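Local coordinates for protein fluoroacetyl-CoA thioesterase (PDB 3KUV) that hydrolyses fluoroacetyl-CoA to fluoroacetate and CoA as a homodimer, thereby conferring resistance to fluoroacetate, and does not accept acetyl-CoA as a substrate, at residues F15-L26 with F36-F44; M5-F15 with W51-Y60. The protein carries 1 engineered substitution. All coordinates share one frame; numbering follows the deposited sequence. Where two conformers were deposited one is given.

Contact 1: residues F15-L26 with F36-F44; sequences FVVPPHKTVRHL and FPEVFASGF. Engineered in segment 36-44: Ser42 (natural residue Thr). With ACT (acetate ion), chain H.
The ring of Phe44 is clasped between two aliphatic chains: Lys21 CD lies over the centre of one face, Leu26 CD1 over the centre of the other, each 3.7 Å from the ring centroid, and Thr22 O meets the edge in plane. The bend of Lys21 at chi2 (-70°) folds its methylenes onto that ring, while its NZ bonds to Leu26 O and pairs with Glu29, both of the second subunit. Phe40 carries Val17 CG2 over one face and Lys21 CB at its edge. Glu38 OE1 receives Thr22 OG1 at 2.6 Å, on the syn side but 32° out of the carboxylate plane, and Arg24 NE makes a weak hydrogen bond to Glu38 OE2 (3.2 Å) within a salt bridge, the planes nearly perpendicular. Two weak backbone bonds, Val23 N to Val39 O and Ala41 N to Lys21 O, join the loops around a Thr22-Phe40 bridge. Beyond Ala41, the N-cap, the engineered Ser42 N donates at 2.8 Å to OXT of an acetate, probably from the crystallisation liquor, held also by Gly69 of the second subunit in the active-site region. Phe15 bonds by backbone to Val86, Val17 to Gly83 and Leu84, and Phe40 packs on Met45 and Leu48 of helix 42-57.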
loop_
_atom_site.group_PDB
_atom_site.type_symbol
_atom_site.label_atom_id
_atom_site.label_comp_id
_atom_site.label_asym_id
_atom_site.label_seq_id
_atom_site.Cartn_x
_atom_site.Cartn_y
_atom_site.Cartn_z
ATOM N N PHE B 15 -9.650 5.458 12.198
ATOM C CA PHE B 15 -9.830 6.280 11.002
ATOM C C PHE B 15 -11.140 5.944 10.366
ATOM O O PHE B 15 -11.350 4.812 9.886
ATOM C CB PHE B 15 -8.709 5.940 9.976
ATOM C CG PHE B 15 -8.800 6.774 8.723
ATOM C CD1 PHE B 15 -8.562 8.173 8.740
ATOM C CD2 PHE B 15 -9.096 6.131 7.519
ATOM C CE1 PHE B 15 -8.635 8.892 7.451
ATOM C CE2 PHE B 15 -9.113 6.837 6.331
ATOM C CZ PHE B 15 -8.900 8.182 6.296
ATOM N N VAL B 16 -12.082 6.899 10.354
ATOM C CA VAL B 16 -13.344 6.683 9.620
ATOM C C VAL B 16 -13.061 6.789 8.113
ATOM O O VAL B 16 -12.535 7.807 7.654
ATOM C CB VAL B 16 -14.369 7.763 10.037
ATOM C CG1 VAL B 16 -15.736 7.608 9.221
ATOM C CG2 VAL B 16 -14.695 7.610 11.531
ATOM N N VAL B 17 -13.349 5.703 7.344
ATOM C CA VAL B 17 -13.026 5.751 5.921
ATOM C C VAL B 17 -13.981 6.712 5.169
ATOM O O VAL B 17 -15.191 6.456 5.178
ATOM C CB VAL B 17 -13.190 4.297 5.327
ATOM C CG1 VAL B 17 -12.899 4.267 3.778
ATOM C CG2 VAL B 17 -12.220 3.280 6.049
ATOM N N PRO B 18 -13.399 7.753 4.531
ATOM C CA PRO B 18 -14.241 8.670 3.718
ATOM C C PRO B 18 -14.391 8.096 2.292
ATOM O O PRO B 18 -13.659 7.170 1.863
ATOM C CB PRO B 18 -13.414 9.949 3.677
ATOM C CG PRO B 18 -11.957 9.478 3.665
ATOM C CD PRO B 18 -11.981 8.132 4.472
ATOM N N PRO B 19 -15.360 8.680 1.543
ATOM C CA PRO B 19 -15.574 8.223 0.172
ATOM C C PRO B 19 -14.334 8.320 -0.700
ATOM O O PRO B 19 -14.213 7.503 -1.654
ATOM C CB PRO B 19 -16.686 9.175 -0.344
ATOM C CG PRO B 19 -17.445 9.508 0.928
ATOM C CD PRO B 19 -16.359 9.689 1.979
ATOM N N HIS B 20 -13.428 9.268 -0.482
ATOM C CA HIS B 20 -12.266 9.420 -1.352
ATOM C C HIS B 20 -11.066 8.489 -1.047
ATOM O O HIS B 20 -9.997 8.693 -1.555
ATOM C CB HIS B 20 -11.774 10.895 -1.393
ATOM C CG HIS B 20 -11.429 11.456 -0.055
ATOM N ND1 HIS B 20 -12.388 12.003 0.788
ATOM C CD2 HIS B 20 -10.241 11.555 0.591
ATOM C CE1 HIS B 20 -11.788 12.421 1.895
ATOM N NE2 HIS B 20 -10.498 12.147 1.816
ATOM N N LYS B 21 -11.334 7.399 -0.282
ATOM C CA LYS B 21 -10.265 6.400 -0.099
ATOM C C LYS B 21 -10.609 5.059 -0.686
ATOM O O LYS B 21 -10.055 4.040 -0.287
ATOM C CB LYS B 21 -9.923 6.226 1.401
ATOM C CG LYS B 21 -9.430 7.559 2.052
ATOM C CD LYS B 21 -8.055 7.963 1.556
ATOM C CE LYS B 21 -7.678 9.163 2.394
ATOM N NZ LYS B 21 -6.581 9.951 1.773
ATOM N N THR B 22 -11.523 5.058 -1.655
ATOM C CA THR B 22 -11.789 3.793 -2.375
ATOM C C THR B 22 -10.812 3.577 -3.497
ATOM O O THR B 22 -10.019 4.436 -3.812
ATOM C CB THR B 22 -13.255 3.786 -2.903
ATOM O OG1 THR B 22 -13.417 4.878 -3.835
ATOM C CG2 THR B 22 -14.259 3.918 -1.735
ATOM N N VAL B 23 -10.861 2.343 -4.050
ATOM C CA VAL B 23 -9.894 1.968 -5.097
ATOM C C VAL B 23 -9.750 2.992 -6.239
ATOM O O VAL B 23 -8.623 3.320 -6.627
ATOM C CB VAL B 23 -10.354 0.633 -5.649
ATOM C CG1 VAL B 23 -9.530 0.244 -6.905
ATOM C CG2 VAL B 23 -10.163 -0.465 -4.545
ATOM N N ARG B 24 -10.905 3.410 -6.777
ATOM C CA ARG B 24 -10.814 4.406 -7.878
ATOM C C ARG B 24 -10.060 5.701 -7.601
ATOM O O ARG B 24 -9.463 6.316 -8.523
ATOM C CB ARG B 24 -12.223 4.653 -8.473
ATOM C CG ARG B 24 -13.185 5.411 -7.508
ATOM C CD ARG B 24 -14.561 5.632 -8.186
ATOM N NE ARG B 24 -15.305 6.488 -7.267
ATOM C CZ ARG B 24 -16.052 7.535 -7.576
ATOM N NH1 ARG B 24 -16.306 7.850 -8.856
ATOM N NH2 ARG B 24 -16.641 8.201 -6.578
ATOM N N HIS B 25 -10.077 6.112 -6.324
ATOM C CA HIS B 25 -9.338 7.292 -5.914
ATOM C C HIS B 25 -7.850 7.104 -5.730
ATOM O O HIS B 25 -7.070 8.108 -5.713
ATOM C CB HIS B 25 -9.954 7.790 -4.588
ATOM C CG HIS B 25 -11.338 8.328 -4.731
ATOM N ND1 HIS B 25 -11.586 9.651 -5.045
ATOM C CD2 HIS B 25 -12.532 7.721 -4.555
ATOM C CE1 HIS B 25 -12.902 9.816 -5.106
ATOM N NE2 HIS B 25 -13.507 8.670 -4.834
ATOM N N LEU B 26 -7.406 5.840 -5.572
ATOM C CA LEU B 26 -5.911 5.663 -5.493
ATOM C C LEU B 26 -5.199 5.982 -6.818
ATOM O O LEU B 26 -4.123 6.583 -6.810
ATOM C CB LEU B 26 -5.660 4.237 -4.970
ATOM C CG LEU B 26 -4.157 3.959 -4.657
ATOM C CD1 LEU B 26 -3.739 4.684 -3.361
ATOM C CD2 LEU B 26 -4.040 2.458 -4.475
ATOM N N PHE B 36 -13.935 -0.448 -10.223
ATOM C CA PHE B 36 -13.931 -1.360 -9.085
ATOM C C PHE B 36 -15.014 -1.005 -8.074
ATOM O O PHE B 36 -15.443 0.161 -7.986
ATOM C CB PHE B 36 -12.581 -1.263 -8.338
ATOM C CG PHE B 36 -11.516 -2.303 -8.741
ATOM C CD1 PHE B 36 -10.952 -3.139 -7.781
ATOM C CD2 PHE B 36 -11.051 -2.363 -10.032
ATOM C CE1 PHE B 36 -9.976 -4.053 -8.143
ATOM C CE2 PHE B 36 -10.085 -3.335 -10.410
ATOM C CZ PHE B 36 -9.524 -4.121 -9.429
ATOM N N PRO B 37 -15.327 -1.980 -7.221
ATOM C CA PRO B 37 -16.222 -1.696 -6.105
ATOM C C PRO B 37 -15.701 -0.563 -5.189
ATOM O O PRO B 37 -14.501 -0.288 -5.143
ATOM C CB PRO B 37 -16.218 -2.985 -5.321
ATOM C CG PRO B 37 -15.759 -4.103 -6.324
ATOM C CD PRO B 37 -14.795 -3.376 -7.172
ATOM N N GLU B 38 -16.630 0.144 -4.562
ATOM C CA GLU B 38 -16.315 1.315 -3.696
ATOM C C GLU B 38 -15.920 0.865 -2.310
ATOM O O GLU B 38 -16.706 0.853 -1.324
ATOM C CB GLU B 38 -17.543 2.228 -3.622
ATOM C CG GLU B 38 -17.682 3.033 -4.957
ATOM C CD GLU B 38 -16.761 4.254 -4.995
ATOM O OE1 GLU B 38 -15.554 4.077 -5.086
ATOM O OE2 GLU B 38 -17.235 5.414 -4.949
ATOM N N VAL B 39 -14.685 0.353 -2.262
ATOM C CA VAL B 39 -14.157 -0.214 -0.995
ATOM C C VAL B 39 -12.723 0.316 -0.808
ATOM O O VAL B 39 -12.061 0.729 -1.768
ATOM C CB VAL B 39 -14.110 -1.783 -1.007
ATOM C CG1 VAL B 39 -15.571 -2.323 -1.098
ATOM C CG2 VAL B 39 -13.250 -2.334 -2.157
ATOM N N PHE B 40 -12.334 0.383 0.484
ATOM C CA PHE B 40 -11.046 0.926 0.853
ATOM C C PHE B 40 -9.903 0.152 0.120
ATOM O O PHE B 40 -9.829 -1.096 0.159
ATOM C CB PHE B 40 -11.025 0.736 2.417
ATOM C CG PHE B 40 -9.862 1.357 3.119
ATOM C CD1 PHE B 40 -9.136 0.604 4.093
ATOM C CD2 PHE B 40 -9.523 2.681 2.885
ATOM C CE1 PHE B 40 -8.040 1.255 4.817
ATOM C CE2 PHE B 40 -8.492 3.376 3.622
ATOM C CZ PHE B 40 -7.744 2.614 4.579
ATOM N N ALA B 41 -9.008 0.911 -0.521
ATOM C CA ALA B 41 -7.958 0.251 -1.331
ATOM C C ALA B 41 -6.827 -0.303 -0.508
ATOM O O ALA B 41 -6.429 0.353 0.488
ATOM C CB ALA B 41 -7.342 1.224 -2.392
ATOM N N SER B 42 -6.226 -1.404 -0.998
ATOM C CA SER B 42 -5.072 -1.963 -0.339
ATOM C C SER B 42 -3.930 -0.916 -0.158
ATOM O O SER B 42 -3.311 -0.893 0.886
ATOM C CB SER B 42 -4.529 -3.140 -1.113
ATOM O OG SER B 42 -5.400 -4.240 -1.032
ATOM N N GLY B 43 -3.693 -0.078 -1.170
ATOM C CA GLY B 43 -2.584 0.859 -1.031
ATOM C C GLY B 43 -2.914 1.888 0.053
ATOM O O GLY B 43 -2.008 2.401 0.720
ATOM N N PHE B 44 -4.214 2.277 0.191
ATOM C CA PHE B 44 -4.586 3.152 1.293
ATOM C C PHE B 44 -4.448 2.441 2.646
ATOM O O PHE B 44 -4.090 3.092 3.650
ATOM C CB PHE B 44 -5.986 3.735 1.109
ATOM C CG PHE B 44 -6.092 4.832 0.045
ATOM C CD1 PHE B 44 -5.297 5.980 0.132
ATOM C CD2 PHE B 44 -7.075 4.741 -0.957
ATOM C CE1 PHE B 44 -5.422 7.047 -0.817
ATOM C CE2 PHE B 44 -7.232 5.739 -1.902
ATOM C CZ PHE B 44 -6.435 6.906 -1.834
HETATM C C ACT H . -8.463 -3.751 -3.058
HETATM O O ACT H . -8.430 -4.649 -4.023
HETATM O OXT ACT H . -7.566 -2.859 -3.034
HETATM C CH3 ACT H . -9.533 -3.710 -2.037
HETATM O O HOH W 1 -16.768 6.438 -2.581
HETATM O O HOH W 2 -13.602 2.370 -6.326
#

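Contact 2: residues M5-F15 with W51-Y60; sequences MRVGERFTHDF and WACVRAMAPY
His13 is packed tightly against Trp51 and Ala52 where strand 10-15 meets helix 51-57. The imidazole turns its edge to the indole face, the His13 ring and the five-membered ring of Trp51 having centroids 4.5 Å apart and planes at 59°. With CG anti to the backbone N (chi1 -179°), His13 reaches onto the helix, and its CB rests 3.6 Å from Ala52 CB. Trp51 in turn points an edge at the face of Phe15 in an offset T-shaped pair, completing an aromatic cluster; its NE1 bonds to Glu32 of the second subunit. Two residues earlier on the strand, Phe11 lays CB against Ala56 CB at 3.9 Å and sets CZ 3.5 Å from Arg55 CZ, over the centre of the guanidinium face, the planes almost perpendicular. A water links Arg55 NH1 to Asp14 N on the solvent side.

Toward the N terminus the contact becomes looser and more exposed. Met5 SD sits obliquely to the Tyr60 ring, 4.5 Å from its centroid, a Met-aromatic contact, and Met5 CE approaches Ala56 O. Arg6 NE makes a weak hydrogen bond to Glu9 OE2, part of a salt bridge across a type II turn. The axes of strand 10-15 and helix 51-57 make an angle of 130°. Packing this strand on the helix belongs to the hot dog fold, in which an antiparallel sheet wraps a long central helix.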
loop_
_atom_site.group_PDB
_atom_site.type_symbol
_atom_site.label_atom_id
_atom_site.label_comp_id
_atom_site.label_asym_id
_atom_site.label_seq_id
_atom_site.Cartn_x
_atom_site.Cartn_y
_atom_site.Cartn_z
ATOM N N MET B 5 11.913 3.162 23.132
ATOM C CA MET B 5 10.557 2.656 22.849
ATOM C C MET B 5 10.344 1.284 23.441
ATOM O O MET B 5 11.256 0.448 23.360
ATOM C CB MET B 5 10.345 2.546 21.357
ATOM C CG MET B 5 10.025 3.837 20.692
ATOM S SD MET B 5 9.269 3.514 19.145
ATOM C CE MET B 5 7.504 3.179 19.493
ATOM N N ARG B 6 9.143 1.027 23.981
ATOM C CA ARG B 6 8.856 -0.257 24.616
ATOM C C ARG B 6 8.345 -1.365 23.669
ATOM O O ARG B 6 7.225 -1.296 23.117
ATOM C CB ARG B 6 7.942 -0.166 25.864
ATOM C CG ARG B 6 7.054 1.126 25.983
ATOM C CD ARG B 6 6.153 1.120 27.262
ATOM N NE ARG B 6 4.723 0.877 26.964
ATOM C CZ ARG B 6 4.082 -0.286 27.135
ATOM N NH1 ARG B 6 4.719 -1.366 27.589
ATOM N NH2 ARG B 6 2.788 -0.368 26.840
ATOM N N VAL B 7 9.153 -2.407 23.578
ATOM C CA VAL B 7 8.757 -3.598 22.785
ATOM C C VAL B 7 7.528 -4.220 23.413
ATOM O O VAL B 7 7.418 -4.363 24.651
ATOM C CB VAL B 7 9.880 -4.602 22.664
ATOM C CG1 VAL B 7 9.420 -5.972 22.141
ATOM C CG2 VAL B 7 10.981 -4.090 21.755
ATOM N N GLY B 8 6.534 -4.576 22.578
ATOM C CA GLY B 8 5.305 -5.184 23.058
ATOM C C GLY B 8 4.168 -4.208 23.384
ATOM O O GLY B 8 3.027 -4.652 23.610
ATOM N N GLU B 9 4.470 -2.920 23.431
ATOM C CA GLU B 9 3.489 -1.873 23.569
ATOM C C GLU B 9 2.619 -1.785 22.281
ATOM O O GLU B 9 3.142 -1.989 21.145
ATOM C CB GLU B 9 4.219 -0.541 23.750
ATOM C CG GLU B 9 3.300 0.609 23.902
ATOM C CD GLU B 9 4.000 1.992 24.067
ATOM O OE1 GLU B 9 4.978 2.312 23.305
ATOM O OE2 GLU B 9 3.464 2.771 24.912
ATOM N N ARG B 10 1.329 -1.677 22.490
ATOM C CA ARG B 10 0.359 -1.552 21.410
ATOM C C ARG B 10 -0.129 -0.127 21.314
ATOM O O ARG B 10 -0.393 0.546 22.317
ATOM C CB ARG B 10 -0.857 -2.473 21.608
ATOM C CG ARG B 10 -0.463 -3.999 21.433
ATOM C CD ARG B 10 -1.572 -4.930 21.831
ATOM N NE ARG B 10 -1.756 -4.870 23.274
ATOM C CZ ARG B 10 -2.809 -5.427 23.902
ATOM N NH1 ARG B 10 -3.770 -6.024 23.208
ATOM N NH2 ARG B 10 -2.917 -5.350 25.206
ATOM N N PHE B 11 -0.277 0.318 20.090
ATOM C CA PHE B 11 -0.786 1.651 19.797
ATOM C C PHE B 11 -1.984 1.446 18.877
ATOM O O PHE B 11 -1.968 0.571 17.970
ATOM C CB PHE B 11 0.223 2.509 19.022
ATOM C CG PHE B 11 -0.412 3.837 18.539
ATOM C CD1 PHE B 11 -0.832 4.868 19.477
ATOM C CD2 PHE B 11 -0.617 4.087 17.180
ATOM C CE1 PHE B 11 -1.436 6.044 19.005
ATOM C CE2 PHE B 11 -1.176 5.255 16.731
ATOM C CZ PHE B 11 -1.615 6.226 17.607
ATOM N N THR B 12 -3.066 2.188 19.123
ATOM C CA THR B 12 -4.251 2.098 18.222
ATOM C C THR B 12 -4.478 3.367 17.500
ATOM O O THR B 12 -4.281 4.464 18.070
ATOM C CB THR B 12 -5.524 1.603 18.890
ATOM O OG1 THR B 12 -5.940 2.629 19.735
ATOM C CG2 THR B 12 -5.171 0.423 19.843
ATOM N N HIS B 13 -4.811 3.250 16.226
ATOM C CA HIS B 13 -5.089 4.369 15.369
ATOM C C HIS B 13 -6.448 4.159 14.697
ATOM O O HIS B 13 -6.660 3.157 13.971
ATOM C CB HIS B 13 -3.943 4.415 14.309
ATOM C CG HIS B 13 -4.080 5.542 13.339
ATOM N ND1 HIS B 13 -4.443 5.397 12.015
ATOM C CD2 HIS B 13 -3.784 6.832 13.518
ATOM C CE1 HIS B 13 -4.399 6.578 11.422
ATOM N NE2 HIS B 13 -4.008 7.473 12.311
ATOM N N ASP B 14 -7.402 5.097 14.922
ATOM C CA ASP B 14 -8.756 4.937 14.388
ATOM C C ASP B 14 -8.979 5.938 13.254
ATOM O O ASP B 14 -8.537 7.113 13.285
ATOM C CB ASP B 14 -9.852 5.231 15.452
ATOM C CG ASP B 14 -9.712 4.372 16.666
ATOM O OD1 ASP B 14 -9.473 3.166 16.539
ATOM O OD2 ASP B 14 -9.719 4.878 17.804
ATOM N N PHE B 15 -9.650 5.458 12.198
ATOM C CA PHE B 15 -9.830 6.280 11.002
ATOM C C PHE B 15 -11.140 5.944 10.366
ATOM O O PHE B 15 -11.350 4.812 9.886
ATOM C CB PHE B 15 -8.709 5.940 9.976
ATOM C CG PHE B 15 -8.800 6.774 8.723
ATOM C CD1 PHE B 15 -8.562 8.173 8.740
ATOM C CD2 PHE B 15 -9.096 6.131 7.519
ATOM C CE1 PHE B 15 -8.635 8.892 7.451
ATOM C CE2 PHE B 15 -9.113 6.837 6.331
ATOM C CZ PHE B 15 -8.900 8.182 6.296
ATOM N N TRP B 51 0.975 5.149 8.817
ATOM C CA TRP B 51 0.604 6.301 9.637
ATOM C C TRP B 51 0.503 5.913 11.115
ATOM O O TRP B 51 0.996 6.680 11.979
ATOM C CB TRP B 51 -0.730 6.826 9.071
ATOM C CG TRP B 51 -1.218 8.197 9.617
ATOM C CD1 TRP B 51 -0.626 8.990 10.611
ATOM C CD2 TRP B 51 -2.477 8.789 9.292
ATOM N NE1 TRP B 51 -1.464 10.120 10.845
ATOM C CE2 TRP B 51 -2.610 9.983 10.088
ATOM C CE3 TRP B 51 -3.541 8.402 8.436
ATOM C CZ2 TRP B 51 -3.761 10.785 10.014
ATOM C CZ3 TRP B 51 -4.708 9.207 8.370
ATOM C CH2 TRP B 51 -4.771 10.415 9.175
ATOM N N ALA B 52 -0.173 4.830 11.428
ATOM C CA ALA B 52 -0.229 4.350 12.803
ATOM C C ALA B 52 1.172 4.216 13.381
ATOM O O ALA B 52 1.374 4.661 14.514
ATOM C CB ALA B 52 -0.964 3.018 12.880
ATOM N N CYS B 53 2.085 3.515 12.682
ATOM C CA CYS B 53 3.437 3.308 13.223
ATOM C C CYS B 53 4.205 4.632 13.345
ATOM O O CYS B 53 4.931 4.812 14.354
ATOM C CB CYS B 53 4.196 2.264 12.401
ATOM S SG CYS B 53 3.431 0.671 12.360
ATOM N N VAL B 54 4.029 5.567 12.381
ATOM C CA VAL B 54 4.633 6.889 12.533
ATOM C C VAL B 54 4.197 7.621 13.804
ATOM O O VAL B 54 5.000 8.231 14.534
ATOM C CB VAL B 54 4.359 7.751 11.219
ATOM C CG1 VAL B 54 4.619 9.222 11.409
ATOM C CG2 VAL B 54 5.127 7.144 9.973
ATOM N N ARG B 55 2.891 7.573 14.095
ATOM C CA ARG B 55 2.395 8.239 15.359
ATOM C C ARG B 55 3.004 7.562 16.597
ATOM O O ARG B 55 3.411 8.305 17.531
ATOM C CB ARG B 55 0.833 8.172 15.391
ATOM C CG ARG B 55 0.200 9.115 14.345
ATOM C CD ARG B 55 -1.341 9.046 14.521
ATOM N NE ARG B 55 -1.762 9.473 15.869
ATOM C CZ ARG B 55 -2.969 9.212 16.425
ATOM N NH1 ARG B 55 -3.926 8.423 15.838
ATOM N NH2 ARG B 55 -3.309 9.748 17.601
ATOM N N ALA B 56 3.103 6.230 16.574
ATOM C CA ALA B 56 3.611 5.457 17.743
ATOM C C ALA B 56 5.100 5.865 17.980
ATOM O O ALA B 56 5.528 5.982 19.142
ATOM C CB ALA B 56 3.479 4.081 17.494
ATOM N N MET B 57 5.858 6.037 16.911
ATOM C CA MET B 57 7.307 6.338 16.990
ATOM C C MET B 57 7.657 7.728 17.302
ATOM O O MET B 57 8.855 8.059 17.639
ATOM C CB MET B 57 7.804 6.218 15.525
ATOM C CG MET B 57 8.204 4.934 15.286
ATOM S SD MET B 57 8.706 4.902 13.435
ATOM C CE MET B 57 10.333 5.596 13.512
ATOM N N ALA B 58 6.753 8.657 17.156
ATOM C CA ALA B 58 7.145 10.096 17.184
ATOM C C ALA B 58 7.850 10.613 18.426
ATOM O O ALA B 58 8.829 11.399 18.320
ATOM C CB ALA B 58 5.921 11.041 16.870
ATOM N N PRO B 59 7.406 10.193 19.603
ATOM C CA PRO B 59 7.949 10.970 20.732
ATOM C C PRO B 59 9.358 10.508 21.052
ATOM O O PRO B 59 10.022 11.093 21.956
ATOM C CB PRO B 59 7.016 10.624 21.909
ATOM C CG PRO B 59 5.972 9.635 21.423
ATOM C CD PRO B 59 6.437 9.133 20.006
ATOM N N TYR B 60 9.844 9.480 20.364
ATOM C CA TYR B 60 11.130 8.919 20.611
ATOM C C TYR B 60 12.154 9.246 19.472
ATOM O O TYR B 60 13.305 8.762 19.522
ATOM C CB TYR B 60 11.014 7.381 20.647
ATOM C CG TYR B 60 10.016 6.856 21.630
ATOM C CD1 TYR B 60 10.410 6.520 22.954
ATOM C CD2 TYR B 60 8.653 6.691 21.279
ATOM C CE1 TYR B 60 9.467 6.017 23.891
ATOM C CE2 TYR B 60 7.709 6.217 22.211
ATOM C CZ TYR B 60 8.145 5.843 23.506
ATOM O OH TYR B 60 7.234 5.379 24.420
HETATM O O HOH W 3 -6.998 7.553 16.538
#

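Overall arrangement
From the N terminus the chain passes first through a turn and then into strand 10-16, an outer strand of the antiparallel sheet within this subunit. Phe15, near its end, belongs to both contacts. Contact 1 then closes the short excursion through helix 31-34, joining the loop after the strand to the loop before helix 42-57 and its first turn. Following that helix to its far end brings residues 51-60 against the strand, and contact 2 closes the larger loop, packing the strand on the helix's later part. Contact 1 is therefore nested inside contact 2. Their centres lie about 23 Å apart, on opposite sides of the chain's centre, and both touch the second subunit.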